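Local coordinates for protein dihydrodipicolinate synthase (Rhodopseudomonas palustris, PDB 3DZ1) that probably acts as a 4-hydroxy-tetrahydrodipicolinate synthase of the DapA family, condensing pyruvate with aspartate semialdehyde on the lysine pathway, within a closed TIM barrel, at residues Ala89-Leu94 with Glu129-Asp134; Ile108-Ser113 with Thr122-Ala127; Val135-Gln140 with Ala163-Leu168; Gln140-Thr145 with Lys169-Pro174. One frame throughout, in Å; residues are numbered along the deposited sequence.

Contact 1: residues Ala89-Leu94 with Glu129-Asp134; sequences AAMRRL and EAIGDD
Chi1 of -180° in Arg92 sets CG opposite the backbone nitrogen, and the chain stays extended as far as NE, which lays the aliphatic part alongside the carbonyl oxygen of Ala130 before the guanidinium folds back onto it. CG of Arg92 passes 3.2 Å from Ala130 O, and NH1 then donates to the same oxygen at 2.8 Å. The bond is fairly straight at the hydrogen (159°). The oxygen lies almost in the guanidinium plane, at its edge, while the donor stands somewhat out of the carbonyl plane.

Helices 88-101 and 117-131, to which these residues belong, are successive outer helices of the TIM barrel, and the contact lies where the second one ends. At Gly132 the helix is over, phi turning to 105°, a conformation in which a CB would collide with the Ile131 carbonyl oxygen. A cationic group at this C-terminal end is likely to be favoured by the helix dipole. Asp134, just beyond, forms a salt bridge with Arg96, one turn further along helix 88-101.

The apolar half of the contact is deeper. Met91, a selenomethionine, also starts trans and bends only at its last torsion; its CG rests 3.6 Å from CG2 of Ile131, and its selenium is 4.0 Å from the same methyl. Both side chains go on to pack against Ile108 of strand 105-108.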
loop_
_atom_site.group_PDB
_atom_site.type_symbol
_atom_site.label_atom_id
_atom_site.label_comp_id
_atom_site.label_asym_id
_atom_site.label_seq_id
_atom_site.Cartn_x
_atom_site.Cartn_y
_atom_site.Cartn_z
ATOM N N ALA A 89 -9.500 8.314 -22.312
ATOM C CA ALA A 89 -10.505 9.089 -23.036
ATOM C C ALA A 89 -10.679 10.464 -22.397
ATOM O O ALA A 89 -10.675 11.487 -23.084
ATOM C CB ALA A 89 -11.835 8.341 -23.052
ATOM N N ALA A 90 -10.835 10.483 -21.077
ATOM C CA ALA A 90 -11.001 11.737 -20.356
ATOM C C ALA A 90 -9.735 12.578 -20.489
ATOM O O ALA A 90 -9.799 13.797 -20.646
ATOM C CB ALA A 90 -11.295 11.460 -18.893
HETATM N N MSE A 91 -8.583 11.918 -20.430
HETATM C CA MSE A 91 -7.308 12.607 -20.545
HETATM C C MSE A 91 -7.178 13.279 -21.908
HETATM O O MSE A 91 -6.767 14.435 -22.002
HETATM C CB MSE A 91 -6.154 11.622 -20.344
HETATM C CG MSE A 91 -4.776 12.268 -20.416
HETATM SE SE MSE A 91 -3.336 10.977 -20.256
HETATM C CE MSE A 91 -3.710 10.386 -18.451
ATOM N N ARG A 92 -7.526 12.554 -22.965
ATOM C CA ARG A 92 -7.428 13.111 -24.310
ATOM C C ARG A 92 -8.349 14.313 -24.480
ATOM O O ARG A 92 -7.958 15.333 -25.051
ATOM C CB ARG A 92 -7.775 12.059 -25.365
ATOM C CG ARG A 92 -7.678 12.588 -26.790
ATOM C CD ARG A 92 -8.079 11.540 -27.818
ATOM N NE ARG A 92 -8.140 12.094 -29.168
ATOM C CZ ARG A 92 -7.080 12.472 -29.878
ATOM N NH1 ARG A 92 -5.859 12.356 -29.372
ATOM N NH2 ARG A 92 -7.241 12.971 -31.096
ATOM N N ARG A 93 -9.574 14.191 -23.984
ATOM C CA ARG A 93 -10.539 15.276 -24.096
ATOM C C ARG A 93 -10.012 16.560 -23.458
ATOM O O ARG A 93 -9.947 17.602 -24.109
ATOM C CB ARG A 93 -11.865 14.875 -23.442
ATOM C CG ARG A 93 -12.909 15.982 -23.421
ATOM C CD ARG A 93 -14.180 15.517 -22.730
ATOM N NE ARG A 93 -14.896 14.498 -23.500
ATOM C CZ ARG A 93 -15.615 14.751 -24.590
ATOM N NH1 ARG A 93 -15.721 15.996 -25.046
ATOM N NH2 ARG A 93 -16.233 13.761 -25.224
ATOM N N LEU A 94 -9.622 16.478 -22.192
ATOM C CA LEU A 94 -9.126 17.653 -21.480
ATOM C C LEU A 94 -7.825 18.201 -22.053
ATOM O O LEU A 94 -7.611 19.414 -22.070
ATOM C CB LEU A 94 -8.941 17.334 -19.991
ATOM C CG LEU A 94 -8.572 18.508 -19.078
ATOM C CD1 LEU A 94 -9.609 19.619 -19.218
ATOM C CD2 LEU A 94 -8.491 18.031 -17.636
ATOM N N GLU A 129 0.186 8.478 -26.524
ATOM C CA GLU A 129 -0.556 8.055 -27.704
ATOM C C GLU A 129 -1.969 8.617 -27.590
ATOM O O GLU A 129 -2.593 8.979 -28.588
ATOM C CB GLU A 129 -0.605 6.527 -27.778
ATOM C CG GLU A 129 -1.499 5.986 -28.878
ATOM C CD GLU A 129 -1.551 4.471 -28.891
ATOM O OE1 GLU A 129 -1.907 3.878 -27.849
ATOM O OE2 GLU A 129 -1.239 3.874 -29.944
ATOM N N ALA A 130 -2.454 8.704 -26.354
ATOM C CA ALA A 130 -3.788 9.214 -26.070
ATOM C C ALA A 130 -3.957 10.713 -26.320
ATOM O O ALA A 130 -4.894 11.126 -27.003
ATOM C CB ALA A 130 -4.162 8.891 -24.631
ATOM N N ILE A 131 -3.063 11.525 -25.765
ATOM C CA ILE A 131 -3.157 12.973 -25.932
ATOM C C ILE A 131 -2.580 13.479 -27.250
ATOM O O ILE A 131 -2.877 14.598 -27.666
ATOM C CB ILE A 131 -2.443 13.731 -24.788
ATOM C CG1 ILE A 131 -0.941 13.439 -24.825
ATOM C CG2 ILE A 131 -3.045 13.337 -23.446
ATOM C CD1 ILE A 131 -0.126 14.315 -23.902
ATOM N N GLY A 132 -1.757 12.659 -27.897
ATOM C CA GLY A 132 -1.144 13.054 -29.153
ATOM C C GLY A 132 0.316 13.403 -28.940
ATOM O O GLY A 132 0.654 14.098 -27.983
ATOM N N ASP A 133 1.187 12.926 -29.824
ATOM C CA ASP A 133 2.621 13.193 -29.694
ATOM C C ASP A 133 2.999 14.653 -29.931
ATOM O O ASP A 133 4.150 15.044 -29.743
ATOM C CB ASP A 133 3.414 12.306 -30.657
ATOM C CG ASP A 133 3.188 10.831 -30.407
ATOM O OD1 ASP A 133 3.291 10.401 -29.239
ATOM O OD2 ASP A 133 2.915 10.099 -31.380
ATOM N N ASP A 134 2.026 15.458 -30.339
ATOM C CA ASP A 134 2.263 16.868 -30.611
ATOM C C ASP A 134 2.045 17.744 -29.381
ATOM O O ASP A 134 2.347 18.937 -29.395
ATOM C CB ASP A 134 1.339 17.337 -31.740
ATOM C CG ASP A 134 -0.133 17.130 -31.415
ATOM O OD1 ASP A 134 -0.533 15.974 -31.163
ATOM O OD2 ASP A 134 -0.890 18.123 -31.415
#

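Contact 2: residues Ile108-Ser113 with Thr122-Ala127; sequences IAPPPS and TYFRQA
Segment 108-113 is extended from Ile108 to Pro111 and runs obliquely past helix residues 122-127, with the CA atoms of Ile108 and Ala127 8.1 Å apart and those of Pro110 and Tyr123 7.4 Å apart. Side chains fill this separation. With CG anti to the backbone N (chi1 177°), Tyr123 offers one ring face to Pro111, whose CD stands 3.5 Å from the centroid of that ring and 9° off its normal, a CH-pi contact. The phenol end is linked back to the loop through one water, which donates to Ala109 O at 2.6 Å and lies 2.9 Å from Tyr123 OH. A phenylalanine at Tyr123 would probably keep the proline stack but leave this bridging water without its helix partner.

Phe124 is approached at its edge by Ile108, CG2 to CE1 at 3.8 Å, while Pro110 CB reaches its CZ at 3.7 Å. One face of its ring is covered by CD2 of Tyr123.

Around this beta-to-alpha connection of the barrel, Tyr123 meets the ring of Phe88 on helix 88-101; on the other flank Phe124 packs on strand 137-141, through Trp137 and Leu139, and on Ile158 of helix 152-161.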
loop_
_atom_site.group_PDB
_atom_site.type_symbol
_atom_site.label_atom_id
_atom_site.label_comp_id
_atom_site.label_asym_id
_atom_site.label_seq_id
_atom_site.Cartn_x
_atom_site.Cartn_y
_atom_site.Cartn_z
ATOM N N ILE A 108 1.138 15.032 -16.616
ATOM C CA ILE A 108 0.648 13.671 -16.449
ATOM C C ILE A 108 1.357 12.945 -15.318
ATOM O O ILE A 108 2.590 12.848 -15.295
ATOM C CB ILE A 108 0.829 12.834 -17.742
ATOM C CG1 ILE A 108 0.210 13.566 -18.935
ATOM C CG2 ILE A 108 0.149 11.474 -17.581
ATOM C CD1 ILE A 108 0.475 12.881 -20.272
ATOM N N ALA A 109 0.563 12.448 -14.377
ATOM C CA ALA A 109 1.079 11.694 -13.244
ATOM C C ALA A 109 0.668 10.250 -13.494
ATOM O O ALA A 109 -0.332 9.992 -14.159
ATOM C CB ALA A 109 0.466 12.199 -11.944
ATOM N N PRO A 110 1.437 9.289 -12.971
ATOM C CA PRO A 110 1.086 7.885 -13.183
ATOM C C PRO A 110 0.039 7.396 -12.190
ATOM O O PRO A 110 -0.096 7.949 -11.096
ATOM C CB PRO A 110 2.415 7.174 -12.973
ATOM C CG PRO A 110 3.000 7.958 -11.839
ATOM C CD PRO A 110 2.719 9.406 -12.251
ATOM N N PRO A 111 -0.740 6.373 -12.571
ATOM C CA PRO A 111 -1.743 5.863 -11.632
ATOM C C PRO A 111 -0.966 5.268 -10.454
ATOM O O PRO A 111 0.154 4.789 -10.623
ATOM C CB PRO A 111 -2.486 4.806 -12.454
ATOM C CG PRO A 111 -1.486 4.403 -13.508
ATOM C CD PRO A 111 -0.871 5.725 -13.885
ATOM N N PRO A 112 -1.553 5.282 -9.251
ATOM C CA PRO A 112 -0.898 4.753 -8.047
ATOM C C PRO A 112 -0.523 3.270 -8.007
ATOM O O PRO A 112 0.236 2.852 -7.131
ATOM C CB PRO A 112 -1.875 5.131 -6.934
ATOM C CG PRO A 112 -3.206 5.028 -7.625
ATOM C CD PRO A 112 -2.935 5.704 -8.956
ATOM N N SER A 113 -1.022 2.484 -8.954
ATOM C CA SER A 113 -0.746 1.048 -8.965
ATOM C C SER A 113 0.526 0.593 -9.679
ATOM O O SER A 113 1.000 -0.516 -9.442
ATOM C CB SER A 113 -1.939 0.297 -9.564
ATOM O OG SER A 113 -2.129 0.640 -10.926
ATOM N N THR A 122 5.494 1.728 -20.065
ATOM C CA THR A 122 4.381 1.392 -20.937
ATOM C C THR A 122 3.224 2.368 -20.755
ATOM O O THR A 122 2.630 2.821 -21.733
ATOM C CB THR A 122 3.875 -0.039 -20.679
ATOM O OG1 THR A 122 4.835 -0.969 -21.187
ATOM C CG2 THR A 122 2.525 -0.274 -21.367
ATOM N N TYR A 123 2.906 2.694 -19.506
ATOM C CA TYR A 123 1.807 3.610 -19.238
ATOM C C TYR A 123 1.978 4.936 -19.969
ATOM O O TYR A 123 1.055 5.425 -20.625
ATOM C CB TYR A 123 1.676 3.901 -17.744
ATOM C CG TYR A 123 0.588 4.909 -17.471
ATOM C CD1 TYR A 123 -0.754 4.539 -17.524
ATOM C CD2 TYR A 123 0.894 6.254 -17.263
ATOM C CE1 TYR A 123 -1.768 5.483 -17.384
ATOM C CE2 TYR A 123 -0.116 7.209 -17.124
ATOM C CZ TYR A 123 -1.443 6.816 -17.188
ATOM O OH TYR A 123 -2.448 7.750 -17.074
ATOM N N PHE A 124 3.159 5.526 -19.849
ATOM C CA PHE A 124 3.393 6.804 -20.488
ATOM C C PHE A 124 3.394 6.760 -22.007
ATOM O O PHE A 124 3.042 7.746 -22.649
ATOM C CB PHE A 124 4.657 7.440 -19.913
ATOM C CG PHE A 124 4.446 7.983 -18.528
ATOM C CD1 PHE A 124 3.600 9.070 -18.325
ATOM C CD2 PHE A 124 5.001 7.354 -17.420
ATOM C CE1 PHE A 124 3.303 9.518 -17.043
ATOM C CE2 PHE A 124 4.711 7.794 -16.133
ATOM C CZ PHE A 124 3.859 8.877 -15.946
ATOM N N ARG A 125 3.755 5.620 -22.588
ATOM C CA ARG A 125 3.716 5.503 -24.042
ATOM C C ARG A 125 2.238 5.483 -24.441
ATOM O O ARG A 125 1.855 6.020 -25.478
ATOM C CB ARG A 125 4.405 4.219 -24.518
ATOM C CG ARG A 125 5.912 4.202 -24.303
ATOM C CD ARG A 125 6.602 3.230 -25.256
ATOM N NE ARG A 125 6.097 1.864 -25.138
ATOM C CZ ARG A 125 6.465 0.999 -24.195
ATOM N NH1 ARG A 125 7.355 1.345 -23.273
ATOM N NH2 ARG A 125 5.937 -0.217 -24.174
ATOM N N GLN A 126 1.407 4.863 -23.610
ATOM C CA GLN A 126 -0.023 4.804 -23.898
ATOM C C GLN A 126 -0.634 6.178 -23.655
ATOM O O GLN A 126 -1.543 6.603 -24.372
ATOM C CB GLN A 126 -0.718 3.776 -23.003
ATOM C CG GLN A 126 -0.169 2.371 -23.121
ATOM C CD GLN A 126 -0.858 1.410 -22.178
ATOM O OE1 GLN A 126 -1.106 1.738 -21.018
ATOM N NE2 GLN A 126 -1.156 0.213 -22.665
ATOM N N ALA A 127 -0.124 6.867 -22.638
ATOM C CA ALA A 127 -0.606 8.197 -22.282
ATOM C C ALA A 127 -0.338 9.203 -23.399
ATOM O O ALA A 127 -1.218 9.983 -23.755
ATOM C CB ALA A 127 0.052 8.661 -20.981
HETATM O O HOH W 1 -2.817 9.708 -14.996
#

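Contact 3: residues Val135-Gln140 with Ala163-Leu168; sequences VPWVLQ and ASCVML
Leu139 N donates to Met167 O at 2.9 Å, nearly straight at 167°, and two longer backbone bonds precede it: Trp137 N to Ser164 O and Val166 N to Trp137 O, both 3.1 Å. Water 2 adds a further link, accepting from Trp137 NE1 at 2.9 Å and from Ser164 N. Trp137 pairs with Cys165 but Val138 with Met167, a one-residue shift that makes a beta bulge.

The strands are the fifth and sixth of the parallel eight-stranded TIM barrel, and the axes of segments 137-140 and 165-168 make an angle of 38°. Trp137, Cys165, Leu139 and Leu168 share one face and Val138 and Met167 the other, the bulge at Val166 shifting the alternation. On the helix-facing side, chi1 of 63° in Trp137 swings the indole over Cys165, whose SG sits 3.9 Å from the centroid of the six-membered ring and close to its normal, a sulfur-aromatic contact. An alanine at Trp137 would probably open a gap above this sulfur and leave the water without its indole donor.

Toward the barrel interior, Val138 and Met167 run side by side, with CG2 of the valine 3.8 Å from the selenium of the selenomethionine. Met167 also approaches Met217, predicted to bind pyruvate.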
loop_
_atom_site.group_PDB
_atom_site.type_symbol
_atom_site.label_atom_id
_atom_site.label_comp_id
_atom_site.label_asym_id
_atom_site.label_seq_id
_atom_site.Cartn_x
_atom_site.Cartn_y
_atom_site.Cartn_z
ATOM N N VAL A 135 1.522 17.149 -28.317
ATOM C CA VAL A 135 1.240 17.887 -27.095
ATOM C C VAL A 135 2.398 17.879 -26.096
ATOM O O VAL A 135 2.793 16.823 -25.598
ATOM C CB VAL A 135 -0.020 17.320 -26.401
ATOM C CG1 VAL A 135 -0.327 18.106 -25.131
ATOM C CG2 VAL A 135 -1.203 17.373 -27.363
ATOM N N PRO A 136 2.966 19.063 -25.801
ATOM C CA PRO A 136 4.077 19.156 -24.849
ATOM C C PRO A 136 3.545 18.729 -23.489
ATOM O O PRO A 136 2.452 19.140 -23.100
ATOM C CB PRO A 136 4.431 20.644 -24.868
ATOM C CG PRO A 136 3.967 21.105 -26.216
ATOM C CD PRO A 136 2.650 20.385 -26.364
ATOM N N TRP A 137 4.288 17.907 -22.759
ATOM C CA TRP A 137 3.788 17.499 -21.458
ATOM C C TRP A 137 4.835 17.449 -20.363
ATOM O O TRP A 137 6.043 17.456 -20.622
ATOM C CB TRP A 137 3.047 16.160 -21.551
ATOM C CG TRP A 137 3.878 14.992 -21.984
ATOM C CD1 TRP A 137 4.336 14.726 -23.244
ATOM C CD2 TRP A 137 4.326 13.914 -21.157
ATOM N NE1 TRP A 137 5.039 13.544 -23.252
ATOM C CE2 TRP A 137 5.048 13.025 -21.982
ATOM C CE3 TRP A 137 4.185 13.612 -19.795
ATOM C CZ2 TRP A 137 5.629 11.852 -21.491
ATOM C CZ3 TRP A 137 4.762 12.444 -19.306
ATOM C CH2 TRP A 137 5.476 11.578 -20.154
ATOM N N VAL A 138 4.339 17.408 -19.133
ATOM C CA VAL A 138 5.160 17.388 -17.933
ATOM C C VAL A 138 4.984 16.087 -17.162
ATOM O O VAL A 138 3.861 15.684 -16.857
ATOM C CB VAL A 138 4.768 18.557 -17.004
ATOM C CG1 VAL A 138 5.651 18.568 -15.764
ATOM C CG2 VAL A 138 4.858 19.867 -17.766
ATOM N N LEU A 139 6.101 15.438 -16.853
ATOM C CA LEU A 139 6.083 14.185 -16.101
ATOM C C LEU A 139 6.114 14.509 -14.609
ATOM O O LEU A 139 7.071 15.117 -14.125
ATOM C CB LEU A 139 7.309 13.336 -16.469
ATOM C CG LEU A 139 7.500 12.024 -15.695
ATOM C CD1 LEU A 139 6.294 11.120 -15.899
ATOM C CD2 LEU A 139 8.775 11.340 -16.160
ATOM N N GLN A 140 5.069 14.122 -13.881
ATOM C CA GLN A 140 5.028 14.382 -12.444
ATOM C C GLN A 140 5.556 13.187 -11.652
ATOM O O GLN A 140 5.024 12.081 -11.743
ATOM C CB GLN A 140 3.606 14.716 -11.982
ATOM C CG GLN A 140 3.487 14.829 -10.467
ATOM C CD GLN A 140 2.131 15.325 -10.013
ATOM O OE1 GLN A 140 1.108 14.998 -10.610
ATOM N NE2 GLN A 140 2.116 16.108 -8.941
ATOM N N ALA A 163 7.959 11.951 -27.819
ATOM C CA ALA A 163 8.249 12.950 -28.824
ATOM C C ALA A 163 8.213 14.325 -28.172
ATOM O O ALA A 163 8.968 15.216 -28.555
ATOM C CB ALA A 163 7.210 12.878 -29.946
ATOM N N SER A 164 7.368 14.473 -27.150
ATOM C CA SER A 164 7.189 15.773 -26.514
ATOM C C SER A 164 7.208 15.931 -24.988
ATOM O O SER A 164 6.585 16.858 -24.472
ATOM C CB SER A 164 5.898 16.401 -27.051
ATOM O OG SER A 164 5.892 16.410 -28.469
ATOM N N CYS A 165 7.876 15.048 -24.252
ATOM C CA CYS A 165 7.944 15.277 -22.810
ATOM C C CYS A 165 9.048 16.326 -22.679
ATOM O O CYS A 165 10.208 16.052 -22.983
ATOM C CB CYS A 165 8.338 14.024 -22.036
ATOM S SG CYS A 165 8.443 14.356 -20.245
ATOM N N VAL A 166 8.687 17.524 -22.237
ATOM C CA VAL A 166 9.656 18.610 -22.130
ATOM C C VAL A 166 10.049 18.984 -20.710
ATOM O O VAL A 166 10.981 19.762 -20.509
ATOM C CB VAL A 166 9.119 19.893 -22.814
ATOM C CG1 VAL A 166 8.881 19.638 -24.301
ATOM C CG2 VAL A 166 7.821 20.339 -22.143
HETATM N N MSE A 167 9.357 18.431 -19.724
HETATM C CA MSE A 167 9.655 18.805 -18.352
HETATM C C MSE A 167 9.355 17.728 -17.328
HETATM O O MSE A 167 8.477 16.883 -17.520
HETATM C CB MSE A 167 8.846 20.059 -17.995
HETATM C CG MSE A 167 9.000 20.562 -16.560
HETATM SE SE MSE A 167 7.623 21.882 -16.128
HETATM C CE MSE A 167 8.351 23.382 -17.130
ATOM N N LEU A 168 10.107 17.773 -16.235
ATOM C CA LEU A 168 9.905 16.869 -15.124
ATOM C C LEU A 168 9.519 17.750 -13.946
ATOM O O LEU A 168 10.207 18.738 -13.661
ATOM C CB LEU A 168 11.194 16.121 -14.764
ATOM C CG LEU A 168 11.177 15.429 -13.388
ATOM C CD1 LEU A 168 10.251 14.220 -13.427
ATOM C CD2 LEU A 168 12.588 14.994 -12.997
HETATM O O HOH W 2 5.181 12.882 -26.097
#

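Contact 4: residues Gln140-Thr145 with Lys169-Pro174; sequences QDYPLT and KHEDWP
Charged and polar side chains gather on Glu171, whose OE1 accepts from two donors. Gln140, its CG opposite the backbone N (chi1 173°) and its chain extended, runs beside Lys169, and its NE2 donates to Glu171 OE1 at 3.0 Å, almost straight (171°), with amide and carboxylate nearly coplanar. Lys169 NZ, also 3.0 Å from Glu171 OE1, comes instead from above the carboxylate plane and forms a salt bridge. With OE2 bonded to the backbone nitrogen of Asn200, the rotation of this carboxylate is fixed at both oxygens. Asp141 and Asp172 bring their carboxylates close together, and Lys178 forms a salt bridge to OD2 of each, which would offset their like charges.

Parallel pairing ends with Asp141 N donating to Lys169 O at 3.2 Å; just past the strand, the bond from Glu171 N to Asp141 O is weak. Water 3 donates to Asp141 OD2 and accepts from Asp172 N; water 4 accepts from Leu144 N and donates to Glu171 O at 2.7 Å.

Among the packing contacts, the Glu171 carboxylate is stacked over one face of the Tyr142 ring, the planes 26° apart and OE2 3.8 Å above the ring plane. CG of Pro143 touches Asp172 OD1 at 3.6 Å, and Leu144 CD1 reaches Trp173 CZ3 at 4.2 Å.

Lys169 lies on the sixth barrel strand, close to Met217, a position consistent with the Schiff-base lysine of the DapA family. Its strand 165-170 is flanked by strands 137-141 and 195-198, with helix 176-188 behind His170, and Leu144 packs on Trp173 of a neighbouring subunit.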
loop_
_atom_site.group_PDB
_atom_site.type_symbol
_atom_site.label_atom_id
_atom_site.label_comp_id
_atom_site.label_asym_id
_atom_site.label_seq_id
_atom_site.Cartn_x
_atom_site.Cartn_y
_atom_site.Cartn_z
ATOM N N GLN A 140 5.069 14.122 -13.881
ATOM C CA GLN A 140 5.028 14.382 -12.444
ATOM C C GLN A 140 5.556 13.187 -11.652
ATOM O O GLN A 140 5.024 12.081 -11.743
ATOM C CB GLN A 140 3.606 14.716 -11.982
ATOM C CG GLN A 140 3.487 14.829 -10.467
ATOM C CD GLN A 140 2.131 15.325 -10.013
ATOM O OE1 GLN A 140 1.108 14.998 -10.610
ATOM N NE2 GLN A 140 2.116 16.108 -8.941
ATOM N N ASP A 141 6.609 13.433 -10.877
ATOM C CA ASP A 141 7.269 12.419 -10.054
ATOM C C ASP A 141 7.087 12.821 -8.588
ATOM O O ASP A 141 7.867 13.600 -8.045
ATOM C CB ASP A 141 8.755 12.374 -10.424
ATOM C CG ASP A 141 9.542 11.379 -9.596
ATOM O OD1 ASP A 141 8.928 10.508 -8.939
ATOM O OD2 ASP A 141 10.787 11.465 -9.615
ATOM N N TYR A 142 6.056 12.272 -7.953
ATOM C CA TYR A 142 5.722 12.615 -6.572
ATOM C C TYR A 142 5.328 11.364 -5.786
ATOM O O TYR A 142 4.156 11.161 -5.465
ATOM C CB TYR A 142 4.564 13.617 -6.614
ATOM C CG TYR A 142 4.215 14.324 -5.325
ATOM C CD1 TYR A 142 5.107 14.380 -4.255
ATOM C CD2 TYR A 142 3.003 15.004 -5.207
ATOM C CE1 TYR A 142 4.797 15.101 -3.100
ATOM C CE2 TYR A 142 2.688 15.727 -4.063
ATOM C CZ TYR A 142 3.585 15.773 -3.015
ATOM O OH TYR A 142 3.267 16.500 -1.892
ATOM N N PRO A 143 6.313 10.517 -5.453
ATOM C CA PRO A 143 6.113 9.271 -4.707
ATOM C C PRO A 143 5.326 9.426 -3.406
ATOM O O PRO A 143 4.485 8.591 -3.077
ATOM C CB PRO A 143 7.541 8.797 -4.439
ATOM C CG PRO A 143 8.305 9.330 -5.603
ATOM C CD PRO A 143 7.742 10.719 -5.759
ATOM N N LEU A 144 5.612 10.490 -2.666
ATOM C CA LEU A 144 4.943 10.725 -1.392
ATOM C C LEU A 144 3.425 10.565 -1.452
ATOM O O LEU A 144 2.824 9.977 -0.558
ATOM C CB LEU A 144 5.273 12.125 -0.866
ATOM C CG LEU A 144 4.640 12.424 0.496
ATOM C CD1 LEU A 144 5.294 11.546 1.544
ATOM C CD2 LEU A 144 4.804 13.894 0.851
ATOM N N THR A 145 2.802 11.085 -2.502
ATOM C CA THR A 145 1.354 11.007 -2.619
ATOM C C THR A 145 0.857 10.024 -3.670
ATOM O O THR A 145 -0.269 9.523 -3.579
ATOM C CB THR A 145 0.757 12.392 -2.953
ATOM O OG1 THR A 145 1.192 12.791 -4.258
ATOM C CG2 THR A 145 1.214 13.430 -1.935
ATOM N N LYS A 169 8.404 17.433 -13.293
ATOM C CA LYS A 169 8.032 18.174 -12.100
ATOM C C LYS A 169 8.631 17.281 -11.033
ATOM O O LYS A 169 8.072 16.236 -10.695
ATOM C CB LYS A 169 6.523 18.258 -11.883
ATOM C CG LYS A 169 6.197 19.112 -10.659
ATOM C CD LYS A 169 4.769 18.955 -10.173
ATOM C CE LYS A 169 4.546 19.812 -8.934
ATOM N NZ LYS A 169 3.219 19.585 -8.315
ATOM N N HIS A 170 9.789 17.691 -10.540
ATOM C CA HIS A 170 10.545 16.951 -9.540
ATOM C C HIS A 170 10.022 17.097 -8.115
ATOM O O HIS A 170 10.145 18.159 -7.502
ATOM C CB HIS A 170 12.010 17.395 -9.612
ATOM C CG HIS A 170 12.893 16.768 -8.579
ATOM N ND1 HIS A 170 13.421 15.502 -8.715
ATOM C CD2 HIS A 170 13.342 17.235 -7.390
ATOM C CE1 HIS A 170 14.155 15.215 -7.655
ATOM N NE2 HIS A 170 14.123 16.250 -6.837
ATOM N N GLU A 171 9.450 16.020 -7.586
ATOM C CA GLU A 171 8.917 16.042 -6.230
ATOM C C GLU A 171 9.388 14.849 -5.393
ATOM O O GLU A 171 8.837 14.576 -4.322
ATOM C CB GLU A 171 7.382 16.085 -6.274
ATOM C CG GLU A 171 6.842 17.283 -7.042
ATOM C CD GLU A 171 5.383 17.571 -6.737
ATOM O OE1 GLU A 171 4.496 17.059 -7.455
ATOM O OE2 GLU A 171 5.134 18.309 -5.761
ATOM N N ASP A 172 10.404 14.137 -5.874
ATOM C CA ASP A 172 10.917 12.990 -5.130
ATOM C C ASP A 172 11.493 13.480 -3.804
ATOM O O ASP A 172 12.012 14.599 -3.710
ATOM C CB ASP A 172 11.992 12.246 -5.923
ATOM C CG ASP A 172 12.191 10.826 -5.428
ATOM O OD1 ASP A 172 11.532 10.449 -4.435
ATOM O OD2 ASP A 172 12.999 10.086 -6.027
ATOM N N TRP A 173 11.417 12.630 -2.788
ATOM C CA TRP A 173 11.876 12.986 -1.453
ATOM C C TRP A 173 12.328 11.727 -0.713
ATOM O O TRP A 173 11.500 10.908 -0.307
ATOM C CB TRP A 173 10.708 13.656 -0.711
ATOM C CG TRP A 173 10.936 13.956 0.740
ATOM C CD1 TRP A 173 11.718 14.940 1.264
ATOM C CD2 TRP A 173 10.348 13.272 1.852
ATOM N NE1 TRP A 173 11.652 14.917 2.638
ATOM C CE2 TRP A 173 10.817 13.901 3.025
ATOM C CE3 TRP A 173 9.469 12.186 1.973
ATOM C CZ2 TRP A 173 10.437 13.480 4.306
ATOM C CZ3 TRP A 173 9.090 11.765 3.248
ATOM C CH2 TRP A 173 9.576 12.413 4.395
ATOM N N PRO A 174 13.649 11.553 -0.529
ATOM C CA PRO A 174 14.755 12.430 -0.950
ATOM C C PRO A 174 14.946 12.445 -2.466
ATOM O O PRO A 174 14.890 11.399 -3.111
ATOM C CB PRO A 174 15.975 11.826 -0.242
ATOM C CG PRO A 174 15.376 11.046 0.907
ATOM C CD PRO A 174 14.160 10.432 0.274
HETATM O O HOH W 3 11.225 13.877 -8.630
HETATM O O HOH W 4 7.828 12.490 -2.951
#

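How the contacts relate
The four contacts follow one sector of the barrel from its outer helices to the ends of two strands. Contact 2 falls within the chain span of contact 1, and both use helix 117-131; contacts 3 and 4 come afterwards, share strands 137-141 and 165-170, and meet at Gln140. The centres of contacts 1 and 2 are about 12 Å apart, as are those of 2 and 3, whereas contacts 1 and 4 lie about 23 Å apart without touching. Contact 2 joins the sheet through probable backbone hydrogen bonds between Ile108 and both Val138 and Gln140. Helix packing is thereby connected, strand by strand, to the region around the predicted pyruvate site.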